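Local atomic coordinates of cytosine deaminase (Klebsiella pneumoniae, PDB entry 4R85), a protein that catalyses the hydrolytic deamination of cytosine and probably of 5-methylcytosine at an iron site in an amidohydrolase barrel. Residues Asp60-Ala65 and Leu100-Met105; Arg107-Gln112 and Asn319-Arg324; Arg324-Gly329 and Glu382-Gln387; His113-Val118 and Gly203-Val208. One frame throughout, in Å; residues are numbered along the deposited sequence.

Contacts 1, 2 and 3 form a series, each touching the next: helix 92-108 serves contacts 1 and 2, whose centres lie about 13 Å apart, and helix 322-332 serves contacts 2 and 3, about 12 Å apart and sharing Arg324. Contact 4 lies within the barrel, between strands 111-119 and 205-209; Asp60 of contact 1 packs on its His117 and Val118, whereas its centre is about 25 Å from that of contact 3. In sequence, contact 1 closes before the others open, and contact 4 falls wholly between the two segments of contact 2. Contacts 2 and 3 also touch the second subunit. Together they run from the barrel interior near the iron through the outer helices to the dimer interface.

Contact 1 (Asp60-Ala65 and Leu100-Met105); sequences DATLTA and LKTIGM
Thr62 and Leu63, the two central residues of a type II beta turn running from Ala61 to Thr64, pack against helix 92-108 beside Thr102. The turn belongs to the loop after strand 47-57, the first strand of the amidohydrolase barrel, and the helix leads on to the second. The tight side is buried: Thr62 and Thr102 meet tip to tip, their OG1 atoms 2.7 Å apart, at hydrogen-bonding distance. The Thr102 hydroxyl also lies within weak reach of Arg98 O, one turn back in its helix, which leaves its proton unassigned. Thr62 OG1 stands anti to its own backbone N (chi1 -169°) and is also bonded to Ile310 O, which ties the turn to the loop after strand 303-305, the last strand of the barrel. Leu63 runs antiparallel alongside Thr102, with CG 3.4 Å from Thr102 OG1. Its two methyls then part company. CD2 meets Met105 CE end to end at 3.8 Å. CD1 faces the looser, solvent side, where the extended chain of Lys101 comes nearest at CD, 3.7 Å from Leu63 CD1. Behind the contact, Thr64 OG1 closes the turn with a 2.7 Å hydrogen bond to Ala61 O, tilted 21° from the carbonyl plane.

Contact 2 (Arg107-Gln112 and Asn319-Arg324); sequences RDFGVQ and NGNILR
Phe109 and Asn321 stack, the phenyl ring and the side-chain amide lying only 9° from parallel. Asn321 CB sits over the ring centre in a CH-pi contact, 3.5 Å from the Phe109 centroid, while Asn321 CG is shifted toward the rim, 3.5 Å from Phe109 CD1. With CG anti to the backbone N (chi1 -176°), the amide lies along the ring instead of pointing off it. Further van der Waals contacts come obliquely to the ring: Asn319 O approaches Phe109 CE2 to 3.2 Å, and the backbone of Gly320, with no side chain to intervene, passes beside CD2. Direct hydrogen bonds across the contact are absent, and water takes their place. Phe109 O accepts from two waters; one also donates to Asn321 OD1, whereas the other donates to Gly320 O and accepts from Ile322 N, with 2.8 Å between that nitrogen and the water oxygen. Bonds within 319-324 fix its shape: Asn319 OD1 accepts from Asn321 N in an Asx turn, and Asn321 OD1 takes Leu323 N at 3.1 Å from above its carbonyl plane. The Schellman motif that ends helix 92-108, with Gly110 as C-prime residue, meets the asparagine N-cap that begins helix 322-332, another outer helix of the barrel.

Contact 3 (Arg324-Gly329 and Glu382-Gln387); sequences RILDAG and EAVRRQ
Helix 322-332, an outer helix of the barrel that also lies at the dimer interface, meets the C-terminal end of helix 380-386 through Val384 and Gln387. Val384 CG2, anti to its backbone N, rests 3.9 Å from Asp327 CA and 4.1 Å from Leu326 CG; the valine crosses both side chains at about a right angle. Gln387 leaves the helix with positive phi and bends at chi2 (-73°), which turns its amide back: NE2 bonds to Val384 O at 3.1 Å, nearly straight (171°), in the amide plane and on a carbonyl lone pair. The same NE2 bonds to Leu323 O, so one amide nitrogen joins both helices. Its OE1 lies 3.4 Å from Arg324 CA. A water adds a second bridge, donating to Asp327 OD2 at 2.7 Å and to Val384 O. The other carboxylate oxygen, Asp327 OD1, pairs with Arg324 NH1 of the second subunit, and Arg324 NH1 reciprocally with that subunit's Asp327, which probably steadies both charges. Beyond Leu326 and Ile325, Phe305 of strand 303-305 lies beneath helix 322-332, with helix 271-277 alongside, while helix 380-386 connects strands 372-375 and 390-395.

Contact 4 (His113-Val118 and Gly203-Val208); sequences HVRTHV and GRLVDV
Arg115 and Asp207 form a buried salt bridge, NH1 to OD1 at 2.8 Å. The N-H points at OD1 with an angle of 151°; OD1 lies at the edge of the guanidinium, near its plane, and is met on its anti side, while the two flat groups stand 79° apart. Arg115 gets there by an extended start and a bend at chi3. Leu205 CD1 lies obliquely to the same guanidinium, 3.4 Å from Arg115 NH2. His117 turns its ring edge to Asp207, with CE1 3.6 Å from the backbone Asp207 O and the ring almost perpendicular to the carboxylate. Waters fill out this shell. One lies 2.6 Å from His117 NE2 and donates to Asp207 OD1; another donates to Asp207 O and is bonded weakly by His117 ND1. A third accepts from Arg115 NH1 at 3.0 Å and lies within donating reach of Val206 O, so it links the two strands. Farther out, Ser240 OG holds Asp207 OD2 and Gln145 OE1 holds Arg115 NH2. The ring of His117 meets those of His56, His58 and His209, which are iron ligands, and lies about 5 Å from the metal. The strands 113-118 and 205-208 cross at 65° with 9.9 Å between their axes, so the side chains span the barrel interior. Strands 143-149 and 174-175 separate them in the sheet, and on the outward side of 205-208 Val206 and Val208 pack on helix 185-202.

Contact 1 (Asp60-Ala65 and Leu100-Met105)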
loop_
_atom_site.group_PDB
_atom_site.type_symbol
_atom_site.label_atom_id
_atom_site.label_comp_id
_atom_site.label_asym_id
_atom_site.label_seq_id
_atom_site.Cartn_x
_atom_site.Cartn_y
_atom_site.Cartn_z
ATOM N N ASP A 60 10.008 11.882 -17.825
ATOM C CA ASP A 60 10.777 13.119 -17.938
ATOM C C ASP A 60 11.027 13.751 -16.569
ATOM O O ASP A 60 12.071 14.365 -16.342
ATOM C CB ASP A 60 10.148 14.117 -18.929
ATOM C CG ASP A 60 8.748 14.572 -18.525
ATOM O OD1 ASP A 60 8.343 15.657 -18.994
ATOM O OD2 ASP A 60 8.055 13.864 -17.756
ATOM N N ALA A 61 10.084 13.562 -15.650
ATOM C CA ALA A 61 10.156 14.197 -14.333
ATOM C C ALA A 61 10.685 13.271 -13.244
ATOM O O ALA A 61 10.912 13.698 -12.115
ATOM C CB ALA A 61 8.790 14.751 -13.930
ATOM N N THR A 62 10.905 12.006 -13.583
ATOM C CA THR A 62 11.301 11.025 -12.574
ATOM C C THR A 62 12.626 11.386 -11.873
ATOM O O THR A 62 13.545 11.927 -12.492
ATOM C CB THR A 62 11.365 9.600 -13.178
ATOM O OG1 THR A 62 11.497 8.639 -12.127
ATOM C CG2 THR A 62 12.550 9.483 -14.131
ATOM N N LEU A 63 12.695 11.113 -10.572
ATOM C CA LEU A 63 13.916 11.300 -9.780
ATOM C C LEU A 63 14.323 12.770 -9.649
ATOM O O LEU A 63 15.505 13.070 -9.504
ATOM C CB LEU A 63 15.086 10.479 -10.344
ATOM C CG LEU A 63 14.783 9.026 -10.711
ATOM C CD1 LEU A 63 16.031 8.302 -11.208
ATOM C CD2 LEU A 63 14.186 8.303 -9.511
ATOM N N THR A 64 13.355 13.680 -9.714
ATOM C CA THR A 64 13.653 15.115 -9.578
ATOM C C THR A 64 13.013 15.718 -8.330
ATOM O O THR A 64 13.015 16.937 -8.160
ATOM C CB THR A 64 13.186 15.947 -10.804
ATOM O OG1 THR A 64 11.757 15.927 -10.900
ATOM C CG2 THR A 64 13.794 15.424 -12.099
ATOM N N ALA A 65 12.465 14.866 -7.466
ATOM C CA ALA A 65 11.873 15.324 -6.205
ATOM C C ALA A 65 12.821 16.229 -5.400
ATOM O O ALA A 65 13.969 15.855 -5.124
ATOM C CB ALA A 65 11.443 14.134 -5.360
ATOM N N LEU A 100 16.636 6.314 -17.671
ATOM C CA LEU A 100 17.239 4.990 -17.744
ATOM C C LEU A 100 17.288 4.309 -16.385
ATOM O O LEU A 100 17.037 3.116 -16.285
ATOM C CB LEU A 100 18.634 5.061 -18.364
ATOM C CG LEU A 100 18.615 5.279 -19.877
ATOM C CD1 LEU A 100 20.032 5.395 -20.394
ATOM C CD2 LEU A 100 17.857 4.147 -20.578
ATOM N N LYS A 101 17.593 5.071 -15.337
ATOM C CA LYS A 101 17.590 4.522 -13.984
ATOM C C LYS A 101 16.208 4.013 -13.572
ATOM O O LYS A 101 16.072 2.942 -12.974
ATOM C CB LYS A 101 18.079 5.567 -12.989
ATOM C CG LYS A 101 18.010 5.115 -11.543
ATOM C CD LYS A 101 18.861 6.011 -10.655
ATOM C CE LYS A 101 18.596 5.749 -9.179
ATOM N NZ LYS A 101 19.521 6.564 -8.329
ATOM N N THR A 102 15.179 4.784 -13.895
ATOM C CA THR A 102 13.819 4.427 -13.515
ATOM C C THR A 102 13.310 3.251 -14.362
ATOM O O THR A 102 12.599 2.371 -13.874
ATOM C CB THR A 102 12.898 5.658 -13.603
ATOM O OG1 THR A 102 13.254 6.572 -12.559
ATOM C CG2 THR A 102 11.436 5.275 -13.417
ATOM N N ILE A 103 13.707 3.225 -15.627
ATOM C CA ILE A 103 13.417 2.077 -16.471
ATOM C C ILE A 103 14.059 0.807 -15.887
ATOM O O ILE A 103 13.440 -0.262 -15.888
ATOM C CB ILE A 103 13.876 2.328 -17.921
ATOM C CG1 ILE A 103 12.920 3.319 -18.601
ATOM C CG2 ILE A 103 13.920 1.021 -18.699
ATOM C CD1 ILE A 103 13.423 3.841 -19.929
ATOM N N GLY A 104 15.282 0.938 -15.372
ATOM C CA GLY A 104 15.941 -0.145 -14.659
ATOM C C GLY A 104 15.118 -0.681 -13.500
ATOM O O GLY A 104 14.993 -1.898 -13.331
ATOM N N MET A 105 14.541 0.223 -12.711
ATOM C CA MET A 105 13.663 -0.169 -11.607
ATOM C C MET A 105 12.442 -0.920 -12.107
ATOM O O MET A 105 11.982 -1.862 -11.459
ATOM C CB MET A 105 13.146 1.053 -10.839
ATOM C CG MET A 105 14.187 1.932 -10.173
ATOM S SD MET A 105 13.291 3.233 -9.268
ATOM C CE MET A 105 14.530 4.527 -9.309
#

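Contact 2 (Arg107-Gln112 and Asn319-Arg324)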
loop_
_atom_site.group_PDB
_atom_site.type_symbol
_atom_site.label_atom_id
_atom_site.label_comp_id
_atom_site.label_asym_id
_atom_site.label_seq_id
_atom_site.Cartn_x
_atom_site.Cartn_y
_atom_site.Cartn_z
ATOM N N ARG A 107 12.144 -2.647 -14.947
ATOM C CA ARG A 107 12.664 -3.936 -15.401
ATOM C C ARG A 107 12.846 -4.888 -14.218
ATOM O O ARG A 107 12.495 -6.070 -14.302
ATOM C CB ARG A 107 13.998 -3.732 -16.134
ATOM C CG ARG A 107 14.714 -5.013 -16.602
ATOM C CD ARG A 107 15.702 -5.549 -15.567
ATOM N NE ARG A 107 16.442 -4.480 -14.887
ATOM C CZ ARG A 107 17.551 -3.920 -15.359
ATOM N NH1 ARG A 107 18.053 -4.321 -16.517
ATOM N NH2 ARG A 107 18.158 -2.959 -14.671
ATOM N N ASP A 108 13.408 -4.371 -13.125
ATOM C CA ASP A 108 13.623 -5.177 -11.926
ATOM C C ASP A 108 12.319 -5.773 -11.413
ATOM O O ASP A 108 12.322 -6.835 -10.791
ATOM C CB ASP A 108 14.276 -4.369 -10.811
ATOM C CG ASP A 108 15.752 -4.099 -11.066
ATOM O OD1 ASP A 108 16.352 -4.763 -11.949
ATOM O OD2 ASP A 108 16.311 -3.220 -10.367
ATOM N N PHE A 109 11.212 -5.087 -11.671
ATOM C CA PHE A 109 9.917 -5.547 -11.199
ATOM C C PHE A 109 9.018 -6.146 -12.295
ATOM O O PHE A 109 7.796 -6.202 -12.145
ATOM C CB PHE A 109 9.204 -4.439 -10.419
ATOM C CG PHE A 109 9.770 -4.224 -9.051
ATOM C CD1 PHE A 109 9.503 -5.128 -8.030
ATOM C CD2 PHE A 109 10.585 -3.125 -8.785
ATOM C CE1 PHE A 109 10.033 -4.940 -6.757
ATOM C CE2 PHE A 109 11.109 -2.923 -7.521
ATOM C CZ PHE A 109 10.829 -3.831 -6.501
ATOM N N GLY A 110 9.633 -6.599 -13.387
ATOM C CA GLY A 110 8.923 -7.365 -14.403
ATOM C C GLY A 110 8.159 -6.579 -15.454
ATOM O O GLY A 110 7.377 -7.151 -16.214
ATOM N N VAL A 111 8.378 -5.273 -15.514
ATOM C CA VAL A 111 7.679 -4.443 -16.489
ATOM C C VAL A 111 8.406 -4.442 -17.825
ATOM O O VAL A 111 9.588 -4.109 -17.880
ATOM C CB VAL A 111 7.562 -2.991 -16.005
ATOM C CG1 VAL A 111 6.948 -2.139 -17.100
ATOM C CG2 VAL A 111 6.721 -2.931 -14.733
ATOM N N GLN A 112 7.704 -4.803 -18.901
ATOM C CA GLN A 112 8.311 -4.786 -20.234
ATOM C C GLN A 112 7.589 -3.844 -21.202
ATOM O O GLN A 112 8.007 -3.670 -22.345
ATOM C CB GLN A 112 8.360 -6.193 -20.824
ATOM C CG GLN A 112 9.314 -7.158 -20.116
ATOM C CD GLN A 112 9.511 -8.442 -20.905
ATOM O OE1 GLN A 112 9.515 -8.426 -22.136
ATOM N NE2 GLN A 112 9.651 -9.566 -20.198
ATOM N N ASN A 319 9.107 2.904 -6.460
ATOM C CA ASN A 319 10.246 1.995 -6.594
ATOM C C ASN A 319 10.185 1.105 -7.838
ATOM O O ASN A 319 11.055 0.252 -8.047
ATOM C CB ASN A 319 10.415 1.129 -5.334
ATOM C CG ASN A 319 9.206 0.235 -5.065
ATOM O OD1 ASN A 319 8.345 0.058 -5.920
ATOM N ND2 ASN A 319 9.135 -0.321 -3.859
ATOM N N GLY A 320 9.154 1.306 -8.652
ATOM C CA GLY A 320 8.990 0.541 -9.877
ATOM C C GLY A 320 8.048 -0.653 -9.763
ATOM O O GLY A 320 7.735 -1.293 -10.772
ATOM N N ASN A 321 7.592 -0.955 -8.548
ATOM C CA ASN A 321 6.817 -2.186 -8.297
ATOM C C ASN A 321 5.305 -1.998 -8.452
ATOM O O ASN A 321 4.645 -1.464 -7.560
ATOM C CB ASN A 321 7.136 -2.741 -6.905
ATOM C CG ASN A 321 6.440 -4.071 -6.622
ATOM O OD1 ASN A 321 5.959 -4.747 -7.533
ATOM N ND2 ASN A 321 6.403 -4.457 -5.354
ATOM N N ILE A 322 4.762 -2.444 -9.583
ATOM C CA ILE A 322 3.333 -2.272 -9.866
ATOM C C ILE A 322 2.427 -3.073 -8.913
ATOM O O ILE A 322 1.246 -2.741 -8.732
ATOM C CB ILE A 322 3.001 -2.614 -11.348
ATOM C CG1 ILE A 322 1.649 -2.011 -11.761
ATOM C CG2 ILE A 322 3.009 -4.118 -11.569
ATOM C CD1 ILE A 322 1.759 -0.692 -12.497
ATOM N N LEU A 323 2.969 -4.113 -8.284
ATOM C CA LEU A 323 2.169 -4.891 -7.328
ATOM C C LEU A 323 1.818 -4.062 -6.092
ATOM O O LEU A 323 0.801 -4.303 -5.437
ATOM C CB LEU A 323 2.886 -6.176 -6.918
ATOM C CG LEU A 323 2.953 -7.251 -8.009
ATOM C CD1 LEU A 323 3.560 -8.538 -7.466
ATOM C CD2 LEU A 323 1.567 -7.501 -8.598
ATOM N N ARG A 324 2.661 -3.084 -5.771
ATOM C CA ARG A 324 2.376 -2.211 -4.646
ATOM C C ARG A 324 1.175 -1.333 -5.004
ATOM O O ARG A 324 0.304 -1.089 -4.171
ATOM C CB ARG A 324 3.603 -1.344 -4.302
ATOM C CG ARG A 324 3.506 -0.629 -2.957
ATOM C CD ARG A 324 4.740 0.261 -2.682
ATOM N NE ARG A 324 4.906 1.252 -3.742
ATOM C CZ ARG A 324 4.480 2.508 -3.674
ATOM N NH1 ARG A 324 3.882 2.960 -2.576
ATOM N NH2 ARG A 324 4.655 3.320 -4.710
HETATM O O HOH W 1 6.409 -6.704 -9.527
HETATM O O HOH W 2 6.301 -3.622 -11.537
#

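Contact 3 (Arg324-Gly329 and Glu382-Gln387)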
loop_
_atom_site.group_PDB
_atom_site.type_symbol
_atom_site.label_atom_id
_atom_site.label_comp_id
_atom_site.label_asym_id
_atom_site.label_seq_id
_atom_site.Cartn_x
_atom_site.Cartn_y
_atom_site.Cartn_z
ATOM N N ARG A 324 2.661 -3.084 -5.771
ATOM C CA ARG A 324 2.376 -2.211 -4.646
ATOM C C ARG A 324 1.175 -1.333 -5.004
ATOM O O ARG A 324 0.304 -1.089 -4.171
ATOM C CB ARG A 324 3.603 -1.344 -4.302
ATOM C CG ARG A 324 3.506 -0.629 -2.957
ATOM C CD ARG A 324 4.740 0.261 -2.682
ATOM N NE ARG A 324 4.906 1.252 -3.742
ATOM C CZ ARG A 324 4.480 2.508 -3.674
ATOM N NH1 ARG A 324 3.882 2.960 -2.576
ATOM N NH2 ARG A 324 4.655 3.320 -4.710
ATOM N N ILE A 325 1.145 -0.866 -6.253
ATOM C CA ILE A 325 0.046 -0.045 -6.768
ATOM C C ILE A 325 -1.261 -0.826 -6.816
ATOM O O ILE A 325 -2.331 -0.322 -6.438
ATOM C CB ILE A 325 0.346 0.437 -8.202
ATOM C CG1 ILE A 325 1.657 1.217 -8.252
ATOM C CG2 ILE A 325 -0.812 1.250 -8.773
ATOM C CD1 ILE A 325 1.948 2.093 -7.065
ATOM N N LEU A 326 -1.171 -2.060 -7.302
ATOM C CA LEU A 326 -2.320 -2.943 -7.332
ATOM C C LEU A 326 -2.900 -3.090 -5.937
ATOM O O LEU A 326 -4.096 -2.951 -5.751
ATOM C CB LEU A 326 -1.934 -4.314 -7.905
ATOM C CG LEU A 326 -3.036 -5.381 -7.922
ATOM C CD1 LEU A 326 -4.223 -4.902 -8.744
ATOM C CD2 LEU A 326 -2.492 -6.705 -8.475
ATOM N N ASP A 327 -2.047 -3.366 -4.954
ATOM C CA ASP A 327 -2.496 -3.499 -3.571
ATOM C C ASP A 327 -3.278 -2.247 -3.131
ATOM O O ASP A 327 -4.413 -2.335 -2.626
ATOM C CB ASP A 327 -1.278 -3.710 -2.671
ATOM C CG ASP A 327 -1.645 -4.059 -1.242
ATOM O OD1 ASP A 327 -1.051 -3.457 -0.317
ATOM O OD2 ASP A 327 -2.495 -4.953 -1.040
ATOM N N ALA A 328 -2.674 -1.084 -3.357
ATOM C CA ALA A 328 -3.278 0.194 -2.997
ATOM C C ALA A 328 -4.635 0.371 -3.664
ATOM O O ALA A 328 -5.609 0.763 -3.025
ATOM C CB ALA A 328 -2.351 1.339 -3.400
ATOM N N GLY A 329 -4.678 0.083 -4.958
ATOM C CA GLY A 329 -5.885 0.244 -5.739
ATOM C C GLY A 329 -7.007 -0.629 -5.233
ATOM O O GLY A 329 -8.133 -0.169 -5.082
ATOM N N GLU A 382 -2.524 -14.841 -4.073
ATOM C CA GLU A 382 -1.241 -14.952 -3.390
ATOM C C GLU A 382 -0.233 -13.933 -3.913
ATOM O O GLU A 382 0.577 -13.411 -3.149
ATOM C CB GLU A 382 -0.702 -16.382 -3.496
ATOM C CG GLU A 382 -1.496 -17.355 -2.644
ATOM C CD GLU A 382 -1.356 -17.046 -1.156
ATOM O OE1 GLU A 382 -0.219 -16.793 -0.709
ATOM O OE2 GLU A 382 -2.375 -17.046 -0.437
ATOM N N ALA A 383 -0.292 -13.642 -5.209
ATOM C CA ALA A 383 0.614 -12.659 -5.797
ATOM C C ALA A 383 0.485 -11.305 -5.101
ATOM O O ALA A 383 1.491 -10.713 -4.700
ATOM C CB ALA A 383 0.373 -12.526 -7.305
ATOM N N VAL A 384 -0.745 -10.827 -4.921
ATOM C CA VAL A 384 -0.945 -9.520 -4.289
ATOM C C VAL A 384 -0.774 -9.577 -2.765
ATOM O O VAL A 384 -0.245 -8.639 -2.149
ATOM C CB VAL A 384 -2.290 -8.836 -4.702
ATOM C CG1 VAL A 384 -3.490 -9.480 -4.031
ATOM C CG2 VAL A 384 -2.244 -7.326 -4.370
ATOM N N ARG A 385 -1.186 -10.685 -2.158
ATOM C CA ARG A 385 -1.085 -10.807 -0.710
ATOM C C ARG A 385 0.365 -10.835 -0.265
ATOM O O ARG A 385 0.717 -10.213 0.740
ATOM C CB ARG A 385 -1.775 -12.063 -0.185
ATOM C CG ARG A 385 -1.829 -12.085 1.338
ATOM C CD ARG A 385 -2.410 -13.383 1.885
ATOM N NE ARG A 385 -1.535 -14.525 1.639
ATOM C CZ ARG A 385 -0.470 -14.843 2.377
ATOM N NH1 ARG A 385 0.261 -15.912 2.066
ATOM N NH2 ARG A 385 -0.126 -14.099 3.422
ATOM N N ARG A 386 1.187 -11.577 -1.005
ATOM C CA ARG A 386 2.594 -11.744 -0.656
ATOM C C ARG A 386 3.515 -10.721 -1.319
ATOM O O ARG A 386 4.704 -10.695 -1.019
ATOM C CB ARG A 386 3.070 -13.151 -1.014
ATOM C CG ARG A 386 2.245 -14.247 -0.362
ATOM C CD ARG A 386 3.102 -15.433 0.024
ATOM N NE ARG A 386 3.183 -16.443 -1.022
ATOM C CZ ARG A 386 4.289 -16.732 -1.705
ATOM N NH1 ARG A 386 4.265 -17.681 -2.635
ATOM N NH2 ARG A 386 5.419 -16.078 -1.461
ATOM N N GLN A 387 2.966 -9.898 -2.214
ATOM C CA GLN A 387 3.766 -9.017 -3.062
ATOM C C GLN A 387 4.855 -9.840 -3.744
ATOM O O GLN A 387 6.048 -9.559 -3.599
ATOM C CB GLN A 387 4.363 -7.871 -2.239
ATOM C CG GLN A 387 3.313 -6.917 -1.677
ATOM C CD GLN A 387 2.714 -6.032 -2.753
ATOM O OE1 GLN A 387 3.355 -5.091 -3.218
ATOM N NE2 GLN A 387 1.490 -6.343 -3.172
HETATM O O HOH W 3 -1.241 -7.023 0.112
#

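Contact 4 (His113-Val118 and Gly203-Val208)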
loop_
_atom_site.group_PDB
_atom_site.type_symbol
_atom_site.label_atom_id
_atom_site.label_comp_id
_atom_site.label_asym_id
_atom_site.label_seq_id
_atom_site.Cartn_x
_atom_site.Cartn_y
_atom_site.Cartn_z
ATOM N N HIS A 113 6.483 -3.276 -20.743
ATOM C CA HIS A 113 5.700 -2.342 -21.540
ATOM C C HIS A 113 5.440 -1.076 -20.736
ATOM O O HIS A 113 4.956 -1.128 -19.605
ATOM C CB HIS A 113 4.391 -2.991 -21.990
ATOM C CG HIS A 113 4.599 -4.168 -22.885
ATOM N ND1 HIS A 113 4.892 -4.036 -24.225
ATOM C CD2 HIS A 113 4.601 -5.497 -22.626
ATOM C CE1 HIS A 113 5.043 -5.235 -24.760
ATOM N NE2 HIS A 113 4.874 -6.140 -23.811
ATOM N N VAL A 114 5.791 0.065 -21.320
ATOM C CA VAL A 114 5.720 1.329 -20.611
ATOM C C VAL A 114 5.157 2.414 -21.518
ATOM O O VAL A 114 5.559 2.532 -22.666
ATOM C CB VAL A 114 7.128 1.780 -20.158
ATOM C CG1 VAL A 114 7.075 3.163 -19.473
ATOM C CG2 VAL A 114 7.764 0.746 -19.242
ATOM N N ARG A 115 4.231 3.208 -20.997
ATOM C CA ARG A 115 3.798 4.404 -21.704
ATOM C C ARG A 115 4.167 5.616 -20.853
ATOM O O ARG A 115 3.687 5.755 -19.725
ATOM C CB ARG A 115 2.293 4.367 -21.983
ATOM C CG ARG A 115 1.751 5.663 -22.588
ATOM C CD ARG A 115 0.244 5.567 -22.832
ATOM N NE ARG A 115 -0.063 4.791 -24.034
ATOM C CZ ARG A 115 -1.298 4.557 -24.454
ATOM N NH1 ARG A 115 -2.322 5.025 -23.749
ATOM N NH2 ARG A 115 -1.509 3.850 -25.562
ATOM N N THR A 116 5.042 6.473 -21.375
ATOM C CA THR A 116 5.470 7.633 -20.608
ATOM C C THR A 116 4.841 8.885 -21.177
ATOM O O THR A 116 4.742 9.035 -22.392
ATOM C CB THR A 116 7.013 7.807 -20.568
ATOM O OG1 THR A 116 7.341 8.906 -19.708
ATOM C CG2 THR A 116 7.581 8.091 -21.954
ATOM N N HIS A 117 4.388 9.765 -20.294
ATOM C CA HIS A 117 4.013 11.109 -20.702
ATOM C C HIS A 117 5.267 11.981 -20.654
ATOM O O HIS A 117 6.127 11.790 -19.791
ATOM C CB HIS A 117 2.899 11.655 -19.795
ATOM C CG HIS A 117 1.627 10.874 -19.903
ATOM N ND1 HIS A 117 0.515 11.350 -20.564
ATOM C CD2 HIS A 117 1.317 9.621 -19.497
ATOM C CE1 HIS A 117 -0.434 10.428 -20.541
ATOM N NE2 HIS A 117 0.027 9.371 -19.900
ATOM N N VAL A 118 5.394 12.899 -21.610
ATOM C CA VAL A 118 6.503 13.847 -21.628
ATOM C C VAL A 118 5.945 15.247 -21.805
ATOM O O VAL A 118 5.177 15.487 -22.726
ATOM C CB VAL A 118 7.471 13.584 -22.796
ATOM C CG1 VAL A 118 8.681 14.537 -22.712
ATOM C CG2 VAL A 118 7.913 12.145 -22.795
ATOM N N GLY A 203 -2.860 9.922 -37.246
ATOM C CA GLY A 203 -3.086 8.513 -36.948
ATOM C C GLY A 203 -2.409 8.021 -35.678
ATOM O O GLY A 203 -1.751 6.978 -35.681
ATOM N N ARG A 204 -2.582 8.760 -34.587
ATOM C CA ARG A 204 -1.939 8.414 -33.326
ATOM C C ARG A 204 -2.956 7.994 -32.279
ATOM O O ARG A 204 -4.158 8.223 -32.433
ATOM C CB ARG A 204 -1.115 9.599 -32.803
ATOM C CG ARG A 204 -0.131 10.163 -33.823
ATOM C CD ARG A 204 1.022 9.211 -34.120
ATOM N NE ARG A 204 1.669 9.558 -35.382
ATOM C CZ ARG A 204 2.766 10.301 -35.494
ATOM N NH1 ARG A 204 3.263 10.565 -36.692
ATOM N NH2 ARG A 204 3.371 10.778 -34.415
ATOM N N LEU A 205 -2.461 7.374 -31.215
ATOM C CA LEU A 205 -3.287 7.031 -30.070
ATOM C C LEU A 205 -3.536 8.292 -29.245
ATOM O O LEU A 205 -2.927 9.331 -29.498
ATOM C CB LEU A 205 -2.594 5.968 -29.212
ATOM C CG LEU A 205 -2.208 4.671 -29.933
ATOM C CD1 LEU A 205 -1.676 3.639 -28.937
ATOM C CD2 LEU A 205 -3.412 4.111 -30.681
ATOM N N VAL A 206 -4.433 8.196 -28.269
ATOM C CA VAL A 206 -4.769 9.324 -27.398
ATOM C C VAL A 206 -4.747 8.878 -25.942
ATOM O O VAL A 206 -5.294 7.832 -25.608
ATOM C CB VAL A 206 -6.184 9.855 -27.719
ATOM C CG1 VAL A 206 -6.654 10.865 -26.670
ATOM C CG2 VAL A 206 -6.205 10.473 -29.101
ATOM N N ASP A 207 -4.104 9.658 -25.079
ATOM C CA ASP A 207 -4.150 9.401 -23.639
ATOM C C ASP A 207 -4.124 10.728 -22.891
ATOM O O ASP A 207 -3.091 11.387 -22.837
ATOM C CB ASP A 207 -2.966 8.547 -23.198
ATOM C CG ASP A 207 -3.149 7.958 -21.812
ATOM O OD1 ASP A 207 -2.704 6.805 -21.592
ATOM O OD2 ASP A 207 -3.738 8.631 -20.940
ATOM N N VAL A 208 -5.260 11.097 -22.304
ATOM C CA VAL A 208 -5.468 12.440 -21.779
ATOM C C VAL A 208 -5.559 12.447 -20.253
ATOM O O VAL A 208 -6.248 11.607 -19.665
ATOM C CB VAL A 208 -6.773 13.036 -22.367
ATOM C CG1 VAL A 208 -7.151 14.329 -21.663
ATOM C CG2 VAL A 208 -6.629 13.262 -23.870
HETATM O O HOH W 4 -4.560 5.123 -25.718
HETATM O O HOH W 5 -1.599 13.301 -21.210
HETATM O O HOH W 6 -0.922 6.936 -19.685
#